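Local coordinates for protein alpha-galacturonidase (Bacillus subtilis, PDB 3FEF) that hydrolyses alpha-1,4-linked galacturonate oligomers such as di-galacturonate, as a family 4 glycosidase that uses NAD(+) and manganese, at residues Gln16-Ser21 against Ile143-Pro148. Sequence-based numbering, arbitrary orientation.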
loop_
_atom_site.group_PDB
_atom_site.type_symbol
_atom_site.label_atom_id
_atom_site.label_comp_id
_atom_site.label_asym_id
_atom_site.label_seq_id
_atom_site.Cartn_x
_atom_site.Cartn_y
_atom_site.Cartn_z
ATOM N N GLN A 16 39.653 -16.414 -2.315
ATOM C CA GLN A 16 40.621 -16.300 -3.382
ATOM C C GLN A 16 39.975 -15.662 -4.607
ATOM O O GLN A 16 40.553 -15.678 -5.694
ATOM C CB GLN A 16 41.228 -17.677 -3.697
ATOM C CG GLN A 16 42.267 -18.124 -2.655
ATOM C CD GLN A 16 42.733 -19.566 -2.822
ATOM O OE1 GLN A 16 43.930 -19.830 -2.916
ATOM N NE2 GLN A 16 41.787 -20.505 -2.845
ATOM N N GLY A 17 38.774 -15.101 -4.419
ATOM C CA GLY A 17 38.057 -14.366 -5.483
ATOM C C GLY A 17 37.830 -12.903 -5.100
ATOM O O GLY A 17 38.668 -12.029 -5.376
ATOM N N TRP A 18 36.705 -12.635 -4.441
ATOM C CA TRP A 18 36.398 -11.286 -3.944
ATOM C C TRP A 18 37.475 -10.627 -3.078
ATOM O O TRP A 18 37.760 -9.455 -3.264
ATOM C CB TRP A 18 35.041 -11.267 -3.221
ATOM C CG TRP A 18 33.922 -11.602 -4.162
ATOM C CD1 TRP A 18 33.236 -12.781 -4.244
ATOM C CD2 TRP A 18 33.404 -10.757 -5.194
ATOM N NE1 TRP A 18 32.301 -12.707 -5.254
ATOM C CE2 TRP A 18 32.387 -11.475 -5.849
ATOM C CE3 TRP A 18 33.682 -9.449 -5.604
ATOM C CZ2 TRP A 18 31.650 -10.927 -6.904
ATOM C CZ3 TRP A 18 32.960 -8.910 -6.652
ATOM C CH2 TRP A 18 31.955 -9.648 -7.294
ATOM N N ALA A 19 38.053 -11.344 -2.118
ATOM C CA ALA A 19 39.092 -10.722 -1.271
ATOM C C ALA A 19 40.275 -10.169 -2.088
ATOM O O ALA A 19 40.756 -9.073 -1.830
ATOM C CB ALA A 19 39.588 -11.695 -0.179
ATOM N N ARG A 20 40.726 -10.934 -3.072
ATOM C CA ARG A 20 41.833 -10.539 -3.951
ATOM C C ARG A 20 41.486 -9.296 -4.765
ATOM O O ARG A 20 42.257 -8.336 -4.829
ATOM C CB ARG A 20 42.181 -11.674 -4.920
ATOM C CG ARG A 20 42.802 -12.871 -4.267
ATOM C CD ARG A 20 44.102 -12.502 -3.585
ATOM N NE ARG A 20 44.463 -13.545 -2.642
ATOM C CZ ARG A 20 45.009 -14.699 -3.000
ATOM N NH1 ARG A 20 45.276 -14.921 -4.281
ATOM N NH2 ARG A 20 45.288 -15.624 -2.079
ATOM N N SER A 21 40.319 -9.327 -5.385
ATOM C CA SER A 21 39.822 -8.189 -6.133
ATOM C C SER A 21 39.717 -6.941 -5.244
ATOM O O SER A 21 40.126 -5.845 -5.627
ATOM C CB SER A 21 38.479 -8.537 -6.768
ATOM O OG SER A 21 37.536 -7.521 -6.475
ATOM N N ILE A 143 28.551 -5.013 2.946
ATOM C CA ILE A 143 28.424 -5.349 1.540
ATOM C C ILE A 143 28.488 -6.852 1.358
ATOM O O ILE A 143 29.513 -7.453 1.577
ATOM C CB ILE A 143 29.521 -4.677 0.676
ATOM C CG1 ILE A 143 29.614 -3.180 0.991
ATOM C CG2 ILE A 143 29.252 -4.936 -0.824
ATOM C CD1 ILE A 143 30.736 -2.482 0.215
ATOM N N ASN A 144 27.382 -7.456 0.944
ATOM C CA ASN A 144 27.356 -8.891 0.712
ATOM C C ASN A 144 27.629 -9.265 -0.747
ATOM O O ASN A 144 27.032 -8.717 -1.674
ATOM C CB ASN A 144 26.010 -9.475 1.168
ATOM C CG ASN A 144 25.917 -10.972 0.942
ATOM O OD1 ASN A 144 26.863 -11.713 1.206
ATOM N ND2 ASN A 144 24.779 -11.426 0.444
ATOM N N TYR A 145 28.520 -10.228 -0.935
ATOM C CA TYR A 145 28.884 -10.735 -2.234
ATOM C C TYR A 145 28.460 -12.192 -2.393
ATOM O O TYR A 145 28.590 -12.760 -3.480
ATOM C CB TYR A 145 30.401 -10.682 -2.409
ATOM C CG TYR A 145 30.946 -9.317 -2.677
ATOM C CD1 TYR A 145 30.707 -8.682 -3.896
ATOM C CD2 TYR A 145 31.716 -8.661 -1.733
ATOM C CE1 TYR A 145 31.207 -7.428 -4.159
ATOM C CE2 TYR A 145 32.228 -7.405 -1.981
ATOM C CZ TYR A 145 31.958 -6.789 -3.198
ATOM O OH TYR A 145 32.472 -5.550 -3.463
ATOM N N THR A 146 27.982 -12.793 -1.309
ATOM C CA THR A 146 27.667 -14.226 -1.296
ATOM C C THR A 146 26.347 -14.565 -2.010
ATOM O O THR A 146 25.386 -13.812 -1.918
ATOM C CB THR A 146 27.543 -14.749 0.148
ATOM O OG1 THR A 146 28.692 -14.372 0.924
ATOM C CG2 THR A 146 27.401 -16.250 0.139
ATOM N N ASN A 147 26.313 -15.705 -2.700
ATOM C CA ASN A 147 25.095 -16.249 -3.287
ATOM C C ASN A 147 24.542 -17.396 -2.431
ATOM O O ASN A 147 25.321 -18.127 -1.808
ATOM C CB ASN A 147 25.402 -16.771 -4.683
ATOM C CG ASN A 147 25.764 -15.663 -5.639
ATOM O OD1 ASN A 147 25.116 -14.622 -5.665
ATOM N ND2 ASN A 147 26.799 -15.872 -6.427
ATOM N N PRO A 148 23.210 -17.597 -2.422
ATOM C CA PRO A 148 22.136 -16.918 -3.180
ATOM C C PRO A 148 21.836 -15.534 -2.609
ATOM O O PRO A 148 21.403 -15.399 -1.464
ATOM C CB PRO A 148 20.934 -17.841 -3.005
ATOM C CG PRO A 148 21.181 -18.547 -1.719
ATOM C CD PRO A 148 22.685 -18.700 -1.596
#
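Trp18 and Tyr145 meet face against face, and this single aromatic pair makes up the whole contact, a compact example of how a Rossmann-type domain joins a helix start and a post-strand loop distant in sequence. The six-membered ring of the indole and the phenol ring form an offset stack, with centroids 4.1 Å apart and planes inclined by 18°. The closest approach is Trp18 CZ3 to Tyr145 CE1, 3.4 Å; Tyr145 CD1 lies over the rim of the indole, and Trp18 CE3 over the rim of the phenol ring. Beside the stack, Tyr145 CB sits almost straight above the five-membered ring, 3.9 Å from its centroid, in a CH-pi contact. One face of the indole is therefore covered along its length, by the methylene at the pyrrole end and by the phenol at the benzo end. Both residues hold CG anti to the carbonyl carbon (chi1 -63° in Trp18, -76° in Tyr145), which sends the two rings into the space between their backbones. Behind the tyrosine the chain is fixed by an Asx turn: Asn144 OD1 accepts from Thr146 N at 3.0 Å, with the donor well above the carbonyl plane. With a leucine in place of Trp18 the stack is gone, and the face of Tyr145 would probably be less covered and its ring freer to turn. Trp18 also meets the ring of His170, the probable proton donor. The pair thus joins the start of helix 18-28, just after the glycine-rich loop following strand 6-11, to the loop after strand 141-144, beside the presumed NAD(+) and substrate sites at the C-terminal ends of the strands of a Rossmann-type parallel sheet.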